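Pyridoxal kinase (Entamoeba histolytica, PDB 4S1H) probably phosphorylates pyridoxal at the expense of ATP to give pyridoxal 5'-phosphate. Local coordinates at residues Val17-Gly22 with Leu220-Leu225; Ser66-His71 with Ile94-Arg99; Glu125-Met130 with Leu147-Gly152; Cys191-Lys194 with Asn198-Asn201. All blocks are in the same frame, centred on the assembly; numbering follows the deposited sequence.

Contact 1 (Val17-Gly22 with Leu220-Leu225)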
loop_
_atom_site.group_PDB
_atom_site.type_symbol
_atom_site.label_atom_id
_atom_site.label_comp_id
_atom_site.label_asym_id
_atom_site.label_seq_id
_atom_site.Cartn_x
_atom_site.Cartn_y
_atom_site.Cartn_z
ATOM N N VAL A 17 -0.258 -5.989 7.860
ATOM C CA VAL A 17 -1.635 -6.114 8.391
ATOM C C VAL A 17 -2.550 -5.199 7.597
ATOM O O VAL A 17 -2.069 -4.344 6.833
ATOM C CB VAL A 17 -1.739 -5.784 9.905
ATOM C CG1 VAL A 17 -0.886 -6.737 10.729
ATOM C CG2 VAL A 17 -1.363 -4.343 10.194
ATOM N N GLY A 18 -3.862 -5.396 7.781
ATOM C CA GLY A 18 -4.884 -4.521 7.299
ATOM C C GLY A 18 -4.768 -4.135 5.843
ATOM O O GLY A 18 -4.549 -4.982 4.951
ATOM N N ASN A 19 -4.879 -2.835 5.597
ATOM C CA ASN A 19 -4.794 -2.348 4.218
ATOM C C ASN A 19 -3.446 -2.572 3.521
ATOM O O ASN A 19 -3.406 -2.586 2.304
ATOM C CB ASN A 19 -5.218 -0.876 4.088
ATOM C CG ASN A 19 -6.611 -0.709 3.543
ATOM O OD1 ASN A 19 -7.210 -1.648 3.019
ATOM N ND2 ASN A 19 -7.132 0.487 3.645
ATOM N N ARG A 20 -2.368 -2.780 4.262
ATOM C CA ARG A 20 -1.100 -3.157 3.658
ATOM C C ARG A 20 -1.180 -4.546 3.008
ATOM O O ARG A 20 -0.729 -4.732 1.877
ATOM C CB ARG A 20 0.033 -3.018 4.652
ATOM C CG ARG A 20 1.403 -3.170 4.099
ATOM C CD ARG A 20 1.912 -1.981 3.269
ATOM N NE ARG A 20 3.146 -2.519 2.678
ATOM C CZ ARG A 20 3.372 -2.846 1.404
ATOM N NH1 ARG A 20 2.477 -2.613 0.438
ATOM N NH2 ARG A 20 4.509 -3.445 1.109
ATOM N N CYS A 21 -1.756 -5.524 3.715
ATOM C CA CYS A 21 -2.135 -6.818 3.096
ATOM C C CYS A 21 -3.027 -6.620 1.885
ATOM O O CYS A 21 -2.830 -7.247 0.854
ATOM C CB CYS A 21 -2.845 -7.728 4.097
ATOM S SG CYS A 21 -1.772 -8.221 5.432
ATOM N N GLY A 22 -4.021 -5.744 2.016
ATOM C CA GLY A 22 -4.950 -5.470 0.954
ATOM C C GLY A 22 -4.261 -4.930 -0.271
ATOM O O GLY A 22 -4.539 -5.370 -1.381
ATOM N N LEU A 220 -6.448 -13.604 4.478
ATOM C CA LEU A 220 -7.608 -14.393 4.040
ATOM C C LEU A 220 -8.698 -13.533 3.383
ATOM O O LEU A 220 -9.209 -13.878 2.301
ATOM C CB LEU A 220 -8.235 -15.202 5.207
ATOM C CG LEU A 220 -9.553 -15.973 4.925
ATOM C CD1 LEU A 220 -9.399 -16.956 3.782
ATOM C CD2 LEU A 220 -10.031 -16.657 6.182
ATOM N N THR A 221 -9.059 -12.439 4.044
ATOM C CA THR A 221 -10.095 -11.547 3.590
ATOM C C THR A 221 -9.798 -11.073 2.157
ATOM O O THR A 221 -10.694 -11.138 1.301
ATOM C CB THR A 221 -10.183 -10.333 4.515
ATOM O OG1 THR A 221 -10.731 -10.724 5.776
ATOM C CG2 THR A 221 -11.032 -9.213 3.923
ATOM N N TYR A 222 -8.580 -10.609 1.891
ATOM C CA TYR A 222 -8.298 -10.043 0.549
ATOM C C TYR A 222 -8.105 -11.091 -0.542
ATOM O O TYR A 222 -8.494 -10.862 -1.676
ATOM C CB TYR A 222 -7.129 -9.056 0.594
ATOM C CG TYR A 222 -7.526 -7.835 1.378
ATOM C CD1 TYR A 222 -8.404 -6.876 0.835
ATOM C CD2 TYR A 222 -7.062 -7.637 2.658
ATOM C CE1 TYR A 222 -8.799 -5.759 1.579
ATOM C CE2 TYR A 222 -7.457 -6.528 3.402
ATOM C CZ TYR A 222 -8.324 -5.612 2.857
ATOM O OH TYR A 222 -8.718 -4.512 3.571
ATOM N N ILE A 223 -7.611 -12.274 -0.191
ATOM C CA ILE A 223 -7.525 -13.343 -1.204
ATOM C C ILE A 223 -8.950 -13.823 -1.547
ATOM O O ILE A 223 -9.297 -13.956 -2.724
ATOM C CB ILE A 223 -6.635 -14.525 -0.778
ATOM C CG1 ILE A 223 -5.185 -14.046 -0.539
ATOM C CG2 ILE A 223 -6.629 -15.585 -1.880
ATOM C CD1 ILE A 223 -4.273 -15.069 0.121
ATOM N N LEU A 224 -9.740 -14.094 -0.513
ATOM C CA LEU A 224 -11.160 -14.471 -0.713
ATOM C C LEU A 224 -11.922 -13.468 -1.582
ATOM O O LEU A 224 -12.519 -13.825 -2.598
ATOM C CB LEU A 224 -11.843 -14.586 0.650
ATOM C CG LEU A 224 -13.360 -14.753 0.635
ATOM C CD1 LEU A 224 -13.725 -16.029 -0.089
ATOM C CD2 LEU A 224 -13.857 -14.726 2.066
ATOM N N LEU A 225 -11.817 -12.178 -1.235
ATOM C CA LEU A 225 -12.479 -11.114 -2.015
ATOM C C LEU A 225 -11.998 -11.057 -3.445
ATOM O O LEU A 225 -12.805 -10.905 -4.356
ATOM C CB LEU A 225 -12.224 -9.748 -1.385
ATOM C CG LEU A 225 -12.902 -8.584 -2.101
ATOM C CD1 LEU A 225 -14.398 -8.588 -1.827
ATOM C CD2 LEU A 225 -12.237 -7.282 -1.697
#

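Contact 2 (Ser66-His71 with Ile94-Arg99)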
loop_
_atom_site.group_PDB
_atom_site.type_symbol
_atom_site.label_atom_id
_atom_site.label_comp_id
_atom_site.label_asym_id
_atom_site.label_seq_id
_atom_site.Cartn_x
_atom_site.Cartn_y
_atom_site.Cartn_z
ATOM N N SER A 66 -13.471 14.164 -0.693
ATOM C CA SER A 66 -12.611 14.410 -1.877
ATOM C C SER A 66 -12.769 13.307 -2.937
ATOM O O SER A 66 -12.840 13.585 -4.136
ATOM C CB SER A 66 -11.167 14.482 -1.407
ATOM O OG SER A 66 -10.297 14.879 -2.453
ATOM N N LEU A 67 -12.849 12.052 -2.490
ATOM C CA LEU A 67 -13.115 10.930 -3.411
ATOM C C LEU A 67 -14.437 11.117 -4.125
ATOM O O LEU A 67 -14.526 10.863 -5.310
ATOM C CB LEU A 67 -13.102 9.591 -2.692
ATOM C CG LEU A 67 -11.752 9.200 -2.086
ATOM C CD1 LEU A 67 -11.922 8.014 -1.149
ATOM C CD2 LEU A 67 -10.688 8.871 -3.106
ATOM N N GLU A 68 -15.455 11.574 -3.409
ATOM C CA GLU A 68 -16.784 11.773 -4.010
ATOM C C GLU A 68 -16.790 12.934 -4.998
ATOM O O GLU A 68 -17.228 12.773 -6.135
ATOM C CB GLU A 68 -17.827 11.986 -2.911
ATOM C CG GLU A 68 -19.266 11.931 -3.415
ATOM C CD GLU A 68 -20.294 12.032 -2.290
ATOM O OE1 GLU A 68 -20.110 11.386 -1.245
ATOM O OE2 GLU A 68 -21.296 12.745 -2.455
ATOM N N VAL A 69 -16.258 14.086 -4.584
ATOM C CA VAL A 69 -16.271 15.301 -5.421
ATOM C C VAL A 69 -15.451 15.121 -6.708
ATOM O O VAL A 69 -15.840 15.628 -7.775
ATOM C CB VAL A 69 -15.751 16.518 -4.625
ATOM C CG1 VAL A 69 -15.451 17.702 -5.541
ATOM C CG2 VAL A 69 -16.770 16.904 -3.569
ATOM N N ASN A 70 -14.326 14.419 -6.611
ATOM C CA ASN A 70 -13.507 14.100 -7.777
ATOM C C ASN A 70 -13.988 12.877 -8.586
ATOM O O ASN A 70 -13.311 12.461 -9.524
ATOM C CB ASN A 70 -12.035 13.933 -7.386
ATOM C CG ASN A 70 -11.401 15.214 -6.903
ATOM O OD1 ASN A 70 -11.612 16.292 -7.484
ATOM N ND2 ASN A 70 -10.579 15.107 -5.873
ATOM N N HIS A 71 -15.163 12.330 -8.238
ATOM C CA HIS A 71 -15.804 11.188 -8.924
ATOM C C HIS A 71 -14.958 9.918 -8.994
ATOM O O HIS A 71 -15.124 9.088 -9.892
ATOM C CB HIS A 71 -16.259 11.627 -10.314
ATOM C CG HIS A 71 -16.958 12.951 -10.320
ATOM N ND1 HIS A 71 -18.247 13.106 -9.860
ATOM C CD2 HIS A 71 -16.540 14.182 -10.696
ATOM C CE1 HIS A 71 -18.602 14.375 -9.975
ATOM N NE2 HIS A 71 -17.584 15.048 -10.479
ATOM N N ILE A 94 -20.456 3.897 8.294
ATOM C CA ILE A 94 -21.843 3.464 8.072
ATOM C C ILE A 94 -22.546 4.438 7.128
ATOM O O ILE A 94 -23.220 3.996 6.218
ATOM C CB ILE A 94 -22.624 3.284 9.391
ATOM C CG1 ILE A 94 -22.143 2.021 10.131
ATOM C CG2 ILE A 94 -24.130 3.193 9.157
ATOM C CD1 ILE A 94 -22.556 1.980 11.582
ATOM N N ASN A 95 -22.381 5.744 7.358
ATOM C CA ASN A 95 -22.983 6.747 6.475
ATOM C C ASN A 95 -22.506 6.582 5.050
ATOM O O ASN A 95 -23.310 6.661 4.134
ATOM C CB ASN A 95 -22.678 8.159 6.942
ATOM C CG ASN A 95 -23.269 8.490 8.291
ATOM O OD1 ASN A 95 -24.324 8.003 8.662
ATOM N ND2 ASN A 95 -22.575 9.366 9.027
ATOM N N ARG A 96 -21.210 6.362 4.880
ATOM C CA ARG A 96 -20.607 6.242 3.535
ATOM C C ARG A 96 -21.057 4.953 2.866
ATOM O O ARG A 96 -21.411 4.971 1.698
ATOM C CB ARG A 96 -19.096 6.270 3.621
ATOM C CG ARG A 96 -18.534 7.556 4.216
ATOM C CD ARG A 96 -18.881 8.794 3.431
ATOM N NE ARG A 96 -18.451 10.008 4.148
ATOM C CZ ARG A 96 -18.164 11.171 3.582
ATOM N NH1 ARG A 96 -18.247 11.314 2.269
ATOM N NH2 ARG A 96 -17.786 12.205 4.342
ATOM N N VAL A 97 -21.179 3.866 3.647
ATOM C CA VAL A 97 -21.683 2.583 3.132
ATOM C C VAL A 97 -23.087 2.670 2.591
ATOM O O VAL A 97 -23.378 2.167 1.491
ATOM C CB VAL A 97 -21.667 1.496 4.221
ATOM C CG1 VAL A 97 -22.434 0.231 3.786
ATOM C CG2 VAL A 97 -20.246 1.151 4.588
ATOM N N LYS A 98 -23.970 3.277 3.375
ATOM C CA LYS A 98 -25.333 3.499 2.965
ATOM C C LYS A 98 -25.387 4.270 1.653
ATOM O O LYS A 98 -26.124 3.887 0.759
ATOM C CB LYS A 98 -26.138 4.229 4.045
ATOM C CG LYS A 98 -26.517 3.320 5.202
ATOM C CD LYS A 98 -27.598 3.911 6.095
ATOM C CE LYS A 98 -27.043 4.992 7.003
ATOM N NZ LYS A 98 -28.134 5.630 7.789
ATOM N N ARG A 99 -24.617 5.347 1.553
ATOM C CA ARG A 99 -24.604 6.164 0.332
ATOM C C ARG A 99 -24.093 5.345 -0.857
ATOM O O ARG A 99 -24.690 5.392 -1.927
ATOM C CB ARG A 99 -23.763 7.420 0.539
ATOM C CG ARG A 99 -23.668 8.356 -0.669
ATOM C CD ARG A 99 -22.811 9.573 -0.333
ATOM N NE ARG A 99 -23.474 10.458 0.640
ATOM C CZ ARG A 99 -22.875 11.397 1.385
ATOM N NH1 ARG A 99 -21.562 11.618 1.317
ATOM N NH2 ARG A 99 -23.606 12.127 2.225
HETATM O O HOH W 1 -19.015 9.292 0.272
#

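Contact 3 (Glu125-Met130 with Leu147-Gly152)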
loop_
_atom_site.group_PDB
_atom_site.type_symbol
_atom_site.label_atom_id
_atom_site.label_comp_id
_atom_site.label_asym_id
_atom_site.label_seq_id
_atom_site.Cartn_x
_atom_site.Cartn_y
_atom_site.Cartn_z
ATOM N N GLU A 125 -15.802 0.732 23.000
ATOM C CA GLU A 125 -16.668 1.585 22.194
ATOM C C GLU A 125 -16.790 1.034 20.763
ATOM O O GLU A 125 -17.873 1.091 20.173
ATOM C CB GLU A 125 -16.176 3.045 22.188
ATOM C CG GLU A 125 -14.821 3.298 21.531
ATOM C CD GLU A 125 -14.505 4.770 21.357
ATOM O OE1 GLU A 125 -14.812 5.580 22.261
ATOM O OE2 GLU A 125 -13.933 5.108 20.299
ATOM N N VAL A 126 -15.678 0.512 20.224
ATOM C CA VAL A 126 -15.617 0.009 18.842
ATOM C C VAL A 126 -16.533 -1.183 18.655
ATOM O O VAL A 126 -17.236 -1.247 17.654
ATOM C CB VAL A 126 -14.162 -0.343 18.371
ATOM C CG1 VAL A 126 -14.159 -1.107 17.057
ATOM C CG2 VAL A 126 -13.332 0.915 18.220
ATOM N N GLN A 127 -16.576 -2.090 19.646
ATOM C CA GLN A 127 -17.433 -3.277 19.554
ATOM C C GLN A 127 -18.881 -2.933 19.256
ATOM O O GLN A 127 -19.471 -3.513 18.357
ATOM C CB GLN A 127 -17.388 -4.185 20.796
ATOM C CG GLN A 127 -16.009 -4.711 21.152
ATOM C CD GLN A 127 -16.050 -5.568 22.408
ATOM O OE1 GLN A 127 -16.843 -6.497 22.496
ATOM N NE2 GLN A 127 -15.194 -5.266 23.372
ATOM N N ASP A 128 -19.461 -2.011 20.024
ATOM C CA ASP A 128 -20.857 -1.660 19.833
ATOM C C ASP A 128 -21.127 -1.038 18.469
ATOM O O ASP A 128 -22.141 -1.336 17.831
ATOM C CB ASP A 128 -21.346 -0.736 20.956
ATOM C CG ASP A 128 -21.348 -1.423 22.303
ATOM O OD1 ASP A 128 -21.483 -2.669 22.353
ATOM O OD2 ASP A 128 -21.188 -0.706 23.301
ATOM N N SER A 129 -20.205 -0.196 17.992
ATOM C CA SER A 129 -20.369 0.410 16.684
ATOM C C SER A 129 -20.234 -0.645 15.585
ATOM O O SER A 129 -20.946 -0.594 14.592
ATOM C CB SER A 129 -19.392 1.587 16.484
ATOM O OG SER A 129 -18.049 1.167 16.382
ATOM N N MET A 130 -19.328 -1.603 15.759
ATOM C CA MET A 130 -19.210 -2.726 14.815
ATOM C C MET A 130 -20.484 -3.576 14.739
ATOM O O MET A 130 -20.798 -4.106 13.681
ATOM C CB MET A 130 -18.029 -3.612 15.187
ATOM C CG MET A 130 -17.622 -4.646 14.148
ATOM S SD MET A 130 -17.127 -3.994 12.527
ATOM C CE MET A 130 -16.397 -2.395 12.945
ATOM N N LEU A 147 -16.787 -13.234 16.698
ATOM C CA LEU A 147 -18.178 -13.689 16.720
ATOM C C LEU A 147 -18.780 -13.630 18.121
ATOM O O LEU A 147 -19.901 -13.171 18.300
ATOM C CB LEU A 147 -18.319 -15.105 16.119
ATOM C CG LEU A 147 -19.732 -15.681 15.983
ATOM C CD1 LEU A 147 -20.601 -14.830 15.046
ATOM C CD2 LEU A 147 -19.668 -17.100 15.452
ATOM N N SER A 148 -18.027 -14.068 19.126
ATOM C CA SER A 148 -18.487 -13.987 20.495
ATOM C C SER A 148 -18.721 -12.545 20.963
ATOM O O SER A 148 -19.724 -12.253 21.627
ATOM C CB SER A 148 -17.479 -14.695 21.396
ATOM O OG SER A 148 -17.882 -14.672 22.737
ATOM N N PHE A 149 -17.818 -11.642 20.619
ATOM C CA PHE A 149 -17.979 -10.219 20.958
ATOM C C PHE A 149 -19.157 -9.561 20.247
ATOM O O PHE A 149 -19.761 -8.661 20.803
ATOM C CB PHE A 149 -16.701 -9.400 20.660
ATOM C CG PHE A 149 -15.517 -9.745 21.533
ATOM C CD1 PHE A 149 -15.690 -10.192 22.847
ATOM C CD2 PHE A 149 -14.213 -9.585 21.056
ATOM C CE1 PHE A 149 -14.601 -10.507 23.648
ATOM C CE2 PHE A 149 -13.121 -9.901 21.865
ATOM C CZ PHE A 149 -13.317 -10.361 23.159
ATOM N N LEU A 150 -19.474 -10.004 19.037
ATOM C CA LEU A 150 -20.570 -9.426 18.284
ATOM C C LEU A 150 -21.931 -9.927 18.728
ATOM O O LEU A 150 -22.938 -9.313 18.373
ATOM C CB LEU A 150 -20.403 -9.715 16.791
ATOM C CG LEU A 150 -19.237 -9.050 16.119
ATOM C CD1 LEU A 150 -19.011 -9.685 14.746
ATOM C CD2 LEU A 150 -19.493 -7.547 16.028
ATOM N N THR A 151 -21.988 -11.042 19.469
ATOM C CA THR A 151 -23.259 -11.653 19.869
ATOM C C THR A 151 -23.479 -11.752 21.385
ATOM O O THR A 151 -24.624 -11.923 21.853
ATOM C CB THR A 151 -23.396 -13.068 19.292
ATOM O OG1 THR A 151 -22.326 -13.891 19.773
ATOM C CG2 THR A 151 -23.384 -13.041 17.808
ATOM N N GLY A 152 -22.403 -11.674 22.169
ATOM C CA GLY A 152 -22.482 -11.920 23.605
ATOM C C GLY A 152 -22.588 -13.384 23.990
ATOM O O GLY A 152 -22.922 -13.701 25.140
HETATM O O HOH W 2 -19.343 -6.446 22.733
#

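Contact 4 (Cys191-Lys194 with Asn198-Asn201)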
loop_
_atom_site.group_PDB
_atom_site.type_symbol
_atom_site.label_atom_id
_atom_site.label_comp_id
_atom_site.label_asym_id
_atom_site.label_seq_id
_atom_site.Cartn_x
_atom_site.Cartn_y
_atom_site.Cartn_z
ATOM N N CYS A 191 -18.767 -21.874 7.342
ATOM C CA CYS A 191 -19.479 -20.939 6.465
ATOM C C CYS A 191 -20.960 -21.184 6.653
ATOM O O CYS A 191 -21.440 -22.293 6.381
ATOM C CB CYS A 191 -19.123 -21.154 5.021
ATOM S SG CYS A 191 -19.620 -19.762 3.995
ATOM N N SER A 192 -21.659 -20.163 7.143
ATOM C CA SER A 192 -23.050 -20.285 7.555
ATOM C C SER A 192 -23.865 -19.290 6.729
ATOM O O SER A 192 -23.515 -18.120 6.642
ATOM C CB SER A 192 -23.178 -19.927 9.022
ATOM O OG SER A 192 -24.530 -19.923 9.482
ATOM N N PHE A 193 -25.008 -19.758 6.218
ATOM C CA PHE A 193 -25.905 -18.971 5.378
ATOM C C PHE A 193 -27.238 -18.740 6.077
ATOM O O PHE A 193 -27.823 -19.667 6.702
ATOM C CB PHE A 193 -26.153 -19.649 4.038
ATOM C CG PHE A 193 -24.932 -19.813 3.216
ATOM C CD1 PHE A 193 -24.110 -20.908 3.384
ATOM C CD2 PHE A 193 -24.596 -18.851 2.260
ATOM C CE1 PHE A 193 -22.980 -21.077 2.629
ATOM C CE2 PHE A 193 -23.451 -19.011 1.494
ATOM C CZ PHE A 193 -22.631 -20.110 1.681
ATOM N N LYS A 194 -27.743 -17.515 5.986
ATOM C CA LYS A 194 -29.120 -17.205 6.417
ATOM C C LYS A 194 -30.130 -18.026 5.623
ATOM O O LYS A 194 -31.104 -18.564 6.188
ATOM C CB LYS A 194 -29.406 -15.706 6.248
ATOM C CG LYS A 194 -30.822 -15.254 6.594
ATOM C CD LYS A 194 -30.977 -13.751 6.451
ATOM C CE LYS A 194 -32.411 -13.309 6.659
ATOM N NZ LYS A 194 -32.856 -13.453 8.073
ATOM N N ASN A 198 -31.257 -22.380 -0.340
ATOM C CA ASN A 198 -30.505 -22.198 -1.589
ATOM C C ASN A 198 -28.985 -22.233 -1.454
ATOM O O ASN A 198 -28.274 -22.120 -2.450
ATOM C CB ASN A 198 -30.942 -20.895 -2.251
ATOM C CG ASN A 198 -32.427 -20.894 -2.583
ATOM O OD1 ASN A 198 -32.922 -21.795 -3.262
ATOM N ND2 ASN A 198 -33.143 -19.888 -2.101
ATOM N N ASN A 199 -28.487 -22.364 -0.228
ATOM C CA ASN A 199 -27.047 -22.438 0.039
ATOM C C ASN A 199 -26.796 -23.550 1.024
ATOM O O ASN A 199 -27.659 -23.850 1.846
ATOM C CB ASN A 199 -26.546 -21.143 0.643
ATOM C CG ASN A 199 -26.907 -19.954 -0.199
ATOM O OD1 ASN A 199 -26.249 -19.680 -1.200
ATOM N ND2 ASN A 199 -27.976 -19.256 0.185
ATOM N N LYS A 200 -25.612 -24.144 0.943
ATOM C CA LYS A 200 -25.257 -25.249 1.839
ATOM C C LYS A 200 -24.162 -24.827 2.818
ATOM O O LYS A 200 -23.060 -24.491 2.410
ATOM C CB LYS A 200 -24.777 -26.446 1.028
ATOM C CG LYS A 200 -25.888 -27.192 0.315
ATOM C CD LYS A 200 -25.338 -28.420 -0.382
ATOM C CE LYS A 200 -25.130 -29.648 0.495
ATOM N NZ LYS A 200 -26.347 -30.469 0.757
ATOM N N ASN A 201 -24.477 -24.906 4.127
ATOM C CA ASN A 201 -23.479 -24.626 5.131
ATOM C C ASN A 201 -22.368 -25.654 5.065
ATOM O O ASN A 201 -22.620 -26.853 4.809
ATOM C CB ASN A 201 -24.080 -24.704 6.560
ATOM C CG ASN A 201 -25.014 -23.548 6.877
ATOM O OD1 ASN A 201 -25.189 -22.616 6.073
ATOM N ND2 ASN A 201 -25.618 -23.597 8.044
HETATM O O HOH W 3 -27.340 -21.370 8.758
#

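Contact 1 (Val17-Gly22 with Leu220-Leu225)
The phenol ring of Tyr222 carries Gly22 on one face: CA of Gly22 lies 3.4 Å from the ring centroid and 10° off the ring normal, an almost axial CH-pi contact. With no side chain on Gly22, the ring can lie directly against the backbone of helix 18-28. The carbonyl O of Gly18 comes within 3.6 Å of Tyr222 CE2, approaching the ring obliquely, and CB of Cys21 grazes CD2 of the same ring at 4.5 Å. Tyr222 thus acts as a knob in a hole made by Gly18, Asn19, Cys21 and Gly22. Its CG stands opposite its own carbonyl carbon (chi1 -68°), which carries the ring across to the other helix. At the far end the hydroxyl nears Asn19; Tyr222 OH and Asn19 OD1 both hydrogen-bond to Thr7 OG1, so the buried polar ends share a partner on strand 5-9. The axes of the two short helical segments approach to 9.4 Å and cross at -35°. Tyr222 also meets Ile25 and Leu26 further along helix 18-28 and Val80 of strand 78-81, while Leu220 and Leu224 on helix 216-229 pack against helix 234-250.

Contact 2 (Ser66-His71 with Ile94-Arg99)
Glu68 and Arg99 meet through an ion pair, and between 66-71 and 94-99 every contact is made by charged side chains. The direct salt bridge joins Arg99 NH1 to Glu68 OE1 at 3.0 Å. It uses the syn lone pair of the carboxylate oxygen, but the N-H...O angle of 135° is well short of straight, and OE1 lies 30° out of the guanidinium plane. The two planes stand 80° apart, so a single nitrogen makes the bond instead of the paired, coplanar grip possible between these groups. The extended first two torsions of Arg99 bring CD to 3.4 Å from Glu68 OE1, and a bend at chi3 then turns the guanidinium so that NH1 meets the same oxygen.

A longer ionic contact links the same oxygen to Arg96 NH1, 4.0 Å away. Here water carries the hydrogen bonding: one molecule donates to Glu68 OE1 at 2.8 Å and accepts from Arg96 NH1 at 2.9 Å, lying in the plane of that guanidinium group at its edge. Arg96 is held more firmly by other carboxylates, with NE on Glu92 and NH2 on Asp65, while its chain packs on Ile61 and Met64.

Behind Glu68 the helix closes in a Schellman motif with His71, at positive phi, as its C-prime residue; Ser66 and Asn70 hydrogen-bond to the second subunit. With two arginines and a water around one carboxylate oxygen, Glu68 is probably kept ionised, in a network held together by charge and hydration.

Contact 3 (Glu125-Met130 with Leu147-Gly152)
Phe149 and Leu150 meet Gln127 and Met130 where helix 144-151 passes helix 124-133, two neighbouring helices of the ribokinase-like alpha/beta fold joined in the chain through strand 139-140. Phe149 comes first along 147-152: its CB lies 3.4 Å from Gln127 OE1, which also comes obliquely to CG of the ring, 3.6 Å away. The ring and amide planes are 45° apart, so the groups do not stack. Gln127 reaches over by an extended chain (chi2 179°) and meets polar company as well: a water donates to Phe149 O at 3.0 Å and also lies very close to Gln127 OE1, so close that this second bond is doubtful in detail. Both Gln127 and Phe149 pack on Met120 of strand 119-120. The residues Asn143, which binds ADP, and Asp116, which binds magnesium, lie nearby, their side chains about 7 and 8 Å from that of Phe149.

Leu150 follows with the apolar part of the contact, its CD2 branch resting 3.9 Å from Met130 CG. Beyond CG the methionine bends away from Leu150; its side chain also touches Phe84, Pro112 and Val90. Thr151 then leaves the interface and packs on Ala164 and Leu168 of helix 158-170. Its hydroxyl bonds back to the preceding turn, OG1 donating to Leu147 O at 2.9 Å with the C=O...O angle at 138°, while the same OG1 accepts from the backbone N of Leu153.

Contact 4 (Cys191-Lys194 with Asn198-Asn201)
A water held between Ser192, Phe193 and Asn201 has three partners: it donates to Phe193 O at 2.7 Å, accepts from Asn201 ND2 at 2.9 Å, and meets Ser192 OG at 3.2 Å, a hydroxyl also bonded to His169. The other end of the same amide takes the backbone: Phe193 N donates to Asn201 OD1 at 2.9 Å with an N-H...O angle of 152°, the donor standing 35° out of the carbonyl plane. The Asn201 side chain thus engages the end of strand 186-193 with both polar atoms, OD1 directly and ND2 through the water. Its OD1 also lies in the plane of the Phe193 ring, at the edge, 3.4 Å from CD1.

These segments flank the turn of a beta hairpin that leads from strand 186-193 into 202-207, and regular backbone pairing is taken up next door between Cys191 and Phe202. At the junction Asn201 CA makes a CA-H...O contact with Cys191 O.

On one face of the Phe193 ring sits Asn199, its CB 3.5 Å from the ring centroid, with the amide stacked almost parallel to the ring, 10° between the planes. Asn199 ND2 is bonded to Asp195 O within the turn, which would favour this rotation of the amide. Lys200 contributes its carbonyl, O lying 3.4 Å from Phe193 CE1. The ring also touches Val175 of strand 175-183 and Leu234 at the start of helix 234-250.

Contact 1 lies deepest, its centre about 7 Å from the centre of the chain, and relies on ring-on-glycine packing with its polar ends tied to the central sheet. Contact 3 is also buried, mixing a leucine-methionine touch with a water bridge. Contacts 2 and 4 are partly exposed: the first is an ionic network with a bridging water, the second joins hydrogen bonds to an aromatic face. Contacts 1 to 3 each pair helices, whereas contact 4 closes a hairpin in the antiparallel sheet. Contacts 2 and 3 meet where Ile94 of helix 87-100 packs on Ser129; contacts 1 and 4 both adjoin helix 234-250. In sequence, contacts 2, 3 and 4 all fall inside the loop closed by contact 1.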